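Local coordinates for protein octopine dehydrogenase (Pecten maximus, PDB 3C7A) that catalyses the NADH-dependent reductive condensation of L-arginine with pyruvate to D-octopine, and the reverse oxidation of octopine, at residues A14-G19 against R155-L160; D25-R30 against L184-G189. All blocks are in the same frame, centred on the assembly; numbering follows the deposited sequence.

Contact 1 (A14-G19 against R155-L160); sequences AHTLSG and RKVEVL
Thr16 and Val157 meet where the first helix of the Rossmann-type nucleotide-binding fold, 12-21, packs across the strand that starts at Lys156. The helix follows the glycine-rich turn that binds NADH, and its axis crosses the strand at 95° with a closest approach of 8.6 Å, a separation bridged here by valine and threonine side chains. The tight part is buried and lacks any hydrogen bond between the segments. Val157 sets both methyls against the hydroxyl of Thr16, CG2 lying 3.7 Å from OG1 and CG1 4.0 Å from the same atom. That hydroxyl sits beside the backbone N of its own residue (chi1 -53°), and a bond to the carbonyl oxygen of Asn12, one turn back in the same helix, engages it. One residue earlier, His15 offers its CB to the CB of Val157 at 4.2 Å; its imidazole goes on to stack with Trp42, while ND1 bonds the carbonyl oxygen of Gly11, one of the NADH-binding residues. The opposite face of the strand is the more open one: the CB atoms of Lys156 and Glu158 point away from the helix, and both residues are partly exposed. Toward Val159 the packing thins to a single methyl pair. There the two side chains cross at about a right angle, with Thr16 CG2 4.0 Å from Val159 CG2.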
ATOM      1  N   ALA A  14      -7.513 -10.800  -4.334  1.00 12.24           N
ATOM      2  CA  ALA A  14      -7.201 -11.720  -5.436  1.00 12.20           C
ATOM      3  C   ALA A  14      -8.430 -12.445  -5.994  1.00 12.20           C
ATOM      4  O   ALA A  14      -8.500 -12.704  -7.200  1.00 12.09           O
ATOM      5  CB  ALA A  14      -6.132 -12.723  -5.010  1.00 12.24           C
ATOM      6  N   HIS A  15      -9.383 -12.773  -5.119  1.00 12.16           N
ATOM      7  CA  HIS A  15     -10.659 -13.377  -5.530  1.00 12.19           C
ATOM      8  C   HIS A  15     -11.458 -12.444  -6.447  1.00 12.06           C
ATOM      9  O   HIS A  15     -11.956 -12.873  -7.492  1.00 11.94           O
ATOM     10  CB  HIS A  15     -11.508 -13.762  -4.307  1.00 12.26           C
ATOM     11  CG  HIS A  15     -11.192 -15.113  -3.736  1.00 12.65           C
ATOM     12  ND1 HIS A  15     -10.011 -15.391  -3.078  1.00 13.00           N
ATOM     13  CD2 HIS A  15     -11.918 -16.258  -3.703  1.00 13.05           C
ATOM     14  CE1 HIS A  15     -10.018 -16.650  -2.677  1.00 13.32           C
ATOM     15  NE2 HIS A  15     -11.164 -17.198  -3.042  1.00 13.51           N
ATOM     16  N   THR A  16     -11.569 -11.174  -6.050  1.00 12.03           N
ATOM     17  CA  THR A  16     -12.335 -10.165  -6.797  1.00 11.99           C
ATOM     18  C   THR A  16     -11.731  -9.854  -8.178  1.00 12.07           C
ATOM     19  O   THR A  16     -12.452  -9.834  -9.180  1.00 12.08           O
ATOM     20  CB  THR A  16     -12.510  -8.849  -5.977  1.00 12.06           C
ATOM     21  OG1 THR A  16     -13.058  -9.146  -4.685  1.00 11.89           O
ATOM     22  CG2 THR A  16     -13.438  -7.864  -6.694  1.00 11.98           C
ATOM     23  N   LEU A  17     -10.418  -9.623  -8.225  1.00 12.07           N
ATOM     24  CA  LEU A  17      -9.725  -9.275  -9.474  1.00 12.17           C
ATOM     25  C   LEU A  17      -9.766 -10.395 -10.526  1.00 12.22           C
ATOM     26  O   LEU A  17      -9.975 -10.125 -11.713  1.00 12.10           O
ATOM     27  CB  LEU A  17      -8.276  -8.836  -9.199  1.00 12.12           C
ATOM     28  CG  LEU A  17      -7.367  -8.443 -10.376  1.00 12.14           C
ATOM     29  CD1 LEU A  17      -7.869  -7.197 -11.114  1.00 12.08           C
ATOM     30  CD2 LEU A  17      -5.931  -8.242  -9.906  1.00 12.11           C
ATOM     31  N   SER A  18      -9.568 -11.639 -10.083  1.00 12.38           N
ATOM     32  CA  SER A  18      -9.561 -12.804 -10.976  1.00 12.59           C
ATOM     33  C   SER A  18     -10.907 -13.043 -11.669  1.00 12.64           C
ATOM     34  O   SER A  18     -10.947 -13.383 -12.854  1.00 12.63           O
ATOM     35  CB  SER A  18      -9.124 -14.066 -10.223  1.00 12.69           C
ATOM     36  OG  SER A  18      -7.756 -13.998  -9.851  1.00 13.13           O
ATOM     37  N   GLY A  19     -11.997 -12.861 -10.924  1.00 12.67           N
ATOM     38  CA  GLY A  19     -13.352 -13.046 -11.446  1.00 12.81           C
ATOM     39  C   GLY A  19     -13.779 -12.014 -12.481  1.00 12.94           C
ATOM     40  O   GLY A  19     -14.408 -12.360 -13.484  1.00 12.89           O
ATOM     41  N   ARG A 155     -15.017 -19.936  -4.091  1.00 19.47           N
ATOM     42  CA  ARG A 155     -16.309 -20.029  -4.781  1.00 19.46           C
ATOM     43  C   ARG A 155     -17.108 -18.718  -4.873  1.00 19.44           C
ATOM     44  O   ARG A 155     -17.748 -18.461  -5.896  1.00 19.36           O
ATOM     45  CB  ARG A 155     -17.176 -21.132  -4.151  1.00 19.49           C
ATOM     46  CG  ARG A 155     -16.627 -22.553  -4.328  1.00 19.57           C
ATOM     47  CD  ARG A 155     -17.491 -23.605  -3.631  1.00 19.57           C
ATOM     48  NE  ARG A 155     -18.811 -23.747  -4.250  1.00 19.69           N
ATOM     49  CZ  ARG A 155     -19.088 -24.546  -5.278  1.00 19.99           C
ATOM     50  NH1 ARG A 155     -18.141 -25.297  -5.830  1.00 19.88           N
ATOM     51  NH2 ARG A 155     -20.322 -24.592  -5.760  1.00 20.35           N
ATOM     52  N   LYS A 156     -17.075 -17.899  -3.819  1.00 19.37           N
ATOM     53  CA  LYS A 156     -17.929 -16.703  -3.747  1.00 19.51           C
ATOM     54  C   LYS A 156     -17.302 -15.533  -2.975  1.00 19.28           C
ATOM     55  O   LYS A 156     -16.724 -15.728  -1.905  1.00 19.24           O
ATOM     56  CB  LYS A 156     -19.285 -17.065  -3.126  1.00 19.45           C
ATOM     57  CG  LYS A 156     -20.423 -16.106  -3.464  1.00 19.81           C
ATOM     58  CD  LYS A 156     -21.686 -16.415  -2.655  1.00 20.04           C
ATOM     59  CE  LYS A 156     -22.374 -17.702  -3.112  1.00 20.97           C
ATOM     60  NZ  LYS A 156     -23.063 -17.549  -4.428  1.00 21.76           N
ATOM     61  N   VAL A 157     -17.444 -14.323  -3.524  1.00 19.22           N
ATOM     62  CA  VAL A 157     -16.938 -13.089  -2.898  1.00 19.14           C
ATOM     63  C   VAL A 157     -17.916 -11.906  -3.089  1.00 19.19           C
ATOM     64  O   VAL A 157     -18.602 -11.820  -4.111  1.00 19.13           O
ATOM     65  CB  VAL A 157     -15.495 -12.742  -3.398  1.00 19.16           C
ATOM     66  CG1 VAL A 157     -15.484 -12.370  -4.884  1.00 19.13           C
ATOM     67  CG2 VAL A 157     -14.852 -11.645  -2.545  1.00 18.97           C
ATOM     68  N   GLU A 158     -17.973 -11.009  -2.101  1.00 19.14           N
ATOM     69  CA  GLU A 158     -18.917  -9.881  -2.104  1.00 19.26           C
ATOM     70  C   GLU A 158     -18.230  -8.508  -2.063  1.00 19.12           C
ATOM     71  O   GLU A 158     -17.336  -8.274  -1.247  1.00 19.08           O
ATOM     72  CB  GLU A 158     -19.907 -10.010  -0.931  1.00 19.27           C
ATOM     73  CG  GLU A 158     -21.055  -8.991  -0.942  1.00 19.40           C
ATOM     74  CD  GLU A 158     -21.959  -9.066   0.285  1.00 19.68           C
ATOM     75  OE1 GLU A 158     -21.587  -9.717   1.288  1.00 20.26           O
ATOM     76  OE2 GLU A 158     -23.052  -8.460   0.246  1.00 20.18           O
ATOM     77  N   VAL A 159     -18.665  -7.608  -2.946  1.00 19.09           N
ATOM     78  CA  VAL A 159     -18.181  -6.223  -2.974  1.00 19.03           C
ATOM     79  C   VAL A 159     -19.169  -5.299  -2.249  1.00 19.02           C
ATOM     80  O   VAL A 159     -20.339  -5.203  -2.634  1.00 19.01           O
ATOM     81  CB  VAL A 159     -17.940  -5.723  -4.432  1.00 19.06           C
ATOM     82  CG1 VAL A 159     -17.587  -4.238  -4.458  1.00 18.93           C
ATOM     83  CG2 VAL A 159     -16.845  -6.541  -5.116  1.00 18.97           C
ATOM     84  N   LEU A 160     -18.689  -4.630  -1.202  1.00 19.00           N
ATOM     85  CA  LEU A 160     -19.521  -3.731  -0.395  1.00 19.03           C
ATOM     86  C   LEU A 160     -19.582  -2.302  -0.948  1.00 18.92           C
ATOM     87  O   LEU A 160     -20.565  -1.592  -0.720  1.00 19.01           O
ATOM     88  CB  LEU A 160     -19.051  -3.709   1.070  1.00 19.08           C
ATOM     89  CG  LEU A 160     -19.261  -4.899   2.026  1.00 19.37           C
ATOM     90  CD1 LEU A 160     -20.688  -5.457   1.984  1.00 19.59           C
ATOM     91  CD2 LEU A 160     -18.234  -6.012   1.810  1.00 19.65           C
TER

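Contact 2 (D25-R30 against L184-G189); sequences DGVEVR and LQMLHG. With EDO (1,2-ethanediol), chain G.
Val27 is the residue of 25-30 that meets the helix end 184-189, and it does so through both of its methyls. The approach to it is made by Asp25, whose CB points away from the helix, and Gly26, at a positive phi of 87° where a CB would press on the carbonyl O of Asp25. At Val27, CG2 meets Met186 CE at 4.1 Å and CG1 faces Leu187 CD2 at 4.3 Å. The thioether chain of Met186 starts anti to the backbone N (chi1 -180°) and then bends at its next two torsions; its terminal methyl reaches the valine while the two side chains run past each other in opposite directions. The two segments bury 94 Å² in all, through these two methyl pairs. Strand 27-32 belongs to the Rossmann-type sheet, pairing in parallel with strand 3-8, and at Val27 its beginning meets the last turn of helix 180-188, where Gln185 NE2 bonds Gly189 O at 3.0 Å, the acceptor 5° out of the amide plane of Gln185. Next in the strand, Glu28, extended beyond CG, reaches a salt bridge, its OE2 2.8 Å from Arg30 NH1, with the carboxylate at the guanidinium edge. A 1,2-ethanediol, probably from the crystallisation liquor, makes a weak 3.3 Å bond from O2 to Glu28 OE2. Arg30 NE, in turn, bonds the carbonyl oxygen of Ala79.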
ATOM      1  N   ASP A  25     -13.874 -10.322 -22.989  1.00 16.36           N
ATOM      2  CA  ASP A  25     -13.526 -10.930 -24.279  1.00 16.80           C
ATOM      3  C   ASP A  25     -12.095 -10.594 -24.707  1.00 16.78           C
ATOM      4  O   ASP A  25     -11.695  -9.427 -24.708  1.00 16.80           O
ATOM      5  CB  ASP A  25     -14.512 -10.491 -25.371  1.00 16.98           C
ATOM      6  CG  ASP A  25     -15.881 -11.149 -25.239  1.00 17.85           C
ATOM      7  OD1 ASP A  25     -15.973 -12.283 -24.719  1.00 19.16           O
ATOM      8  OD2 ASP A  25     -16.873 -10.529 -25.673  1.00 18.89           O
ATOM      9  N   GLY A  26     -11.334 -11.627 -25.063  1.00 16.88           N
ATOM     10  CA  GLY A  26      -9.959 -11.467 -25.546  1.00 16.84           C
ATOM     11  C   GLY A  26      -8.879 -11.416 -24.476  1.00 16.80           C
ATOM     12  O   GLY A  26      -7.806 -10.846 -24.703  1.00 16.83           O
ATOM     13  N   VAL A  27      -9.155 -12.015 -23.316  1.00 16.68           N
ATOM     14  CA  VAL A  27      -8.214 -12.032 -22.184  1.00 16.58           C
ATOM     15  C   VAL A  27      -8.044 -13.455 -21.622  1.00 16.57           C
ATOM     16  O   VAL A  27      -9.024 -14.193 -21.485  1.00 16.52           O
ATOM     17  CB  VAL A  27      -8.663 -11.057 -21.047  1.00 16.57           C
ATOM     18  CG1 VAL A  27      -7.684 -11.074 -19.873  1.00 16.46           C
ATOM     19  CG2 VAL A  27      -8.821  -9.630 -21.572  1.00 16.42           C
ATOM     20  N   GLU A  28      -6.799 -13.822 -21.306  1.00 16.55           N
ATOM     21  CA  GLU A  28      -6.467 -15.103 -20.663  1.00 16.53           C
ATOM     22  C   GLU A  28      -5.809 -14.873 -19.290  1.00 16.48           C
ATOM     23  O   GLU A  28      -4.806 -14.157 -19.188  1.00 16.39           O
ATOM     24  CB  GLU A  28      -5.552 -15.937 -21.575  1.00 16.56           C
ATOM     25  CG  GLU A  28      -5.086 -17.272 -20.989  1.00 16.53           C
ATOM     26  CD  GLU A  28      -4.031 -17.964 -21.844  1.00 16.75           C
ATOM     27  OE1 GLU A  28      -4.359 -18.409 -22.967  1.00 17.33           O
ATOM     28  OE2 GLU A  28      -2.873 -18.076 -21.388  1.00 16.57           O
ATOM     29  N   VAL A  29      -6.369 -15.488 -18.246  1.00 16.37           N
ATOM     30  CA  VAL A  29      -5.934 -15.257 -16.858  1.00 16.32           C
ATOM     31  C   VAL A  29      -5.275 -16.488 -16.215  1.00 16.32           C
ATOM     32  O   VAL A  29      -5.808 -17.599 -16.294  1.00 16.20           O
ATOM     33  CB  VAL A  29      -7.118 -14.771 -15.958  1.00 16.37           C
ATOM     34  CG1 VAL A  29      -6.684 -14.603 -14.500  1.00 16.42           C
ATOM     35  CG2 VAL A  29      -7.707 -13.464 -16.487  1.00 16.25           C
ATOM     36  N   ARG A  30      -4.121 -16.271 -15.577  1.00 16.20           N
ATOM     37  CA  ARG A  30      -3.435 -17.298 -14.784  1.00 16.23           C
ATOM     38  C   ARG A  30      -3.245 -16.838 -13.334  1.00 15.95           C
ATOM     39  O   ARG A  30      -2.897 -15.682 -13.088  1.00 15.96           O
ATOM     40  CB  ARG A  30      -2.076 -17.650 -15.404  1.00 16.45           C
ATOM     41  CG  ARG A  30      -2.162 -18.177 -16.829  1.00 17.40           C
ATOM     42  CD  ARG A  30      -0.865 -18.824 -17.287  1.00 19.29           C
ATOM     43  NE  ARG A  30       0.170 -17.853 -17.648  1.00 21.06           N
ATOM     44  CZ  ARG A  30       0.216 -17.177 -18.796  1.00 21.13           C
ATOM     45  NH1 ARG A  30      -0.730 -17.337 -19.714  1.00 21.08           N
ATOM     46  NH2 ARG A  30       1.209 -16.328 -19.020  1.00 21.28           N
ATOM     47  N   LEU A 184      -5.455  -1.200 -18.017  1.00 12.73           N
ATOM     48  CA  LEU A 184      -5.943  -1.355 -16.642  1.00 12.72           C
ATOM     49  C   LEU A 184      -7.414  -0.959 -16.482  1.00 12.82           C
ATOM     50  O   LEU A 184      -8.153  -1.603 -15.735  1.00 12.73           O
ATOM     51  CB  LEU A 184      -5.062  -0.573 -15.653  1.00 12.70           C
ATOM     52  CG  LEU A 184      -3.887  -1.255 -14.925  1.00 12.49           C
ATOM     53  CD1 LEU A 184      -4.377  -2.283 -13.898  1.00 12.53           C
ATOM     54  CD2 LEU A 184      -2.875  -1.886 -15.883  1.00 12.15           C
ATOM     55  N   GLN A 185      -7.832   0.089 -17.191  1.00 12.88           N
ATOM     56  CA  GLN A 185      -9.230   0.536 -17.195  1.00 13.08           C
ATOM     57  C   GLN A 185     -10.174  -0.528 -17.776  1.00 13.24           C
ATOM     58  O   GLN A 185     -11.273  -0.739 -17.255  1.00 13.31           O
ATOM     59  CB  GLN A 185      -9.366   1.863 -17.959  1.00 13.09           C
ATOM     60  CG  GLN A 185     -10.725   2.556 -17.819  1.00 13.14           C
ATOM     61  CD  GLN A 185     -10.957   3.146 -16.435  1.00 13.02           C
ATOM     62  OE1 GLN A 185     -10.247   4.056 -16.006  1.00 13.10           O
ATOM     63  NE2 GLN A 185     -11.964   2.635 -15.736  1.00 12.69           N
ATOM     64  N   MET A 186      -9.728  -1.193 -18.843  1.00 13.41           N
ATOM     65  CA  MET A 186     -10.485  -2.260 -19.515  1.00 13.63           C
ATOM     66  C   MET A 186     -10.813  -3.442 -18.587  1.00 13.73           C
ATOM     67  O   MET A 186     -11.919  -3.992 -18.638  1.00 13.63           O
ATOM     68  CB  MET A 186      -9.718  -2.736 -20.764  1.00 13.75           C
ATOM     69  CG  MET A 186     -10.385  -3.853 -21.583  1.00 14.06           C
ATOM     70  SD  MET A 186      -9.893  -5.537 -21.121  1.00 14.92           S
ATOM     71  CE  MET A 186      -8.237  -5.626 -21.802  1.00 14.59           C
ATOM     72  N   LEU A 187      -9.851  -3.822 -17.747  1.00 13.76           N
ATOM     73  CA  LEU A 187     -10.012  -4.957 -16.832  1.00 13.86           C
ATOM     74  C   LEU A 187     -11.009  -4.692 -15.696  1.00 13.99           C
ATOM     75  O   LEU A 187     -11.712  -5.610 -15.266  1.00 14.01           O
ATOM     76  CB  LEU A 187      -8.654  -5.395 -16.257  1.00 13.79           C
ATOM     77  CG  LEU A 187      -7.557  -5.910 -17.204  1.00 13.68           C
ATOM     78  CD1 LEU A 187      -6.230  -6.038 -16.470  1.00 13.68           C
ATOM     79  CD2 LEU A 187      -7.932  -7.240 -17.864  1.00 13.67           C
ATOM     80  N   HIS A 188     -11.070  -3.444 -15.229  1.00 14.17           N
ATOM     81  CA  HIS A 188     -11.911  -3.061 -14.082  1.00 14.38           C
ATOM     82  C   HIS A 188     -13.357  -2.685 -14.439  1.00 14.64           C
ATOM     83  O   HIS A 188     -14.277  -2.949 -13.658  1.00 14.62           O
ATOM     84  CB  HIS A 188     -11.255  -1.921 -13.288  1.00 14.34           C
ATOM     85  CG  HIS A 188     -10.057  -2.346 -12.490  1.00 14.23           C
ATOM     86  ND1 HIS A 188     -10.089  -2.496 -11.120  1.00 14.42           N
ATOM     87  CD2 HIS A 188      -8.795  -2.654 -12.872  1.00 13.95           C
ATOM     88  CE1 HIS A 188      -8.899  -2.876 -10.691  1.00 13.99           C
ATOM     89  NE2 HIS A 188      -8.095  -2.980 -11.735  1.00 14.35           N
ATOM     90  N   GLY A 189     -13.553  -2.064 -15.601  1.00 14.89           N
ATOM     91  CA  GLY A 189     -14.888  -1.640 -16.043  1.00 15.15           C
ATOM     92  C   GLY A 189     -15.098  -0.134 -16.038  1.00 15.40           C
ATOM     93  O   GLY A 189     -14.170   0.631 -16.314  1.00 15.44           O
TER
HETATM   94  C1  EDO G 410      -1.041 -22.126 -19.180  1.00 42.07           C
HETATM   95  O1  EDO G 410      -2.133 -23.036 -19.362  1.00 42.23           O
HETATM   96  C2  EDO G 410      -0.488 -21.716 -20.540  1.00 42.07           C
HETATM   97  O2  EDO G 410      -1.520 -21.078 -21.300  1.00 41.97           O

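How the contacts relate
The two contacts are linked by chain order: helix 12-21 is followed by strand 27-32, and strand 156-171 by helix 180-188, so each contact takes one element from each pair. Contact 1 is the more buried one, with all four touching residues buried and 204 Å² of surface lost between the segments, and it lies close to NAD-binding residues. Contact 2, less than half that area and partly buried, is away from the annotated sites. Neither has a hydrogen bond across its segments; contact 1 adds a threonine hydroxyl to its methyls, whereas contact 2 is purely apolar. Their centres are 15 Å apart, yet they touch, Leu17 CD1 packing 4.3 Å from His188 NE2.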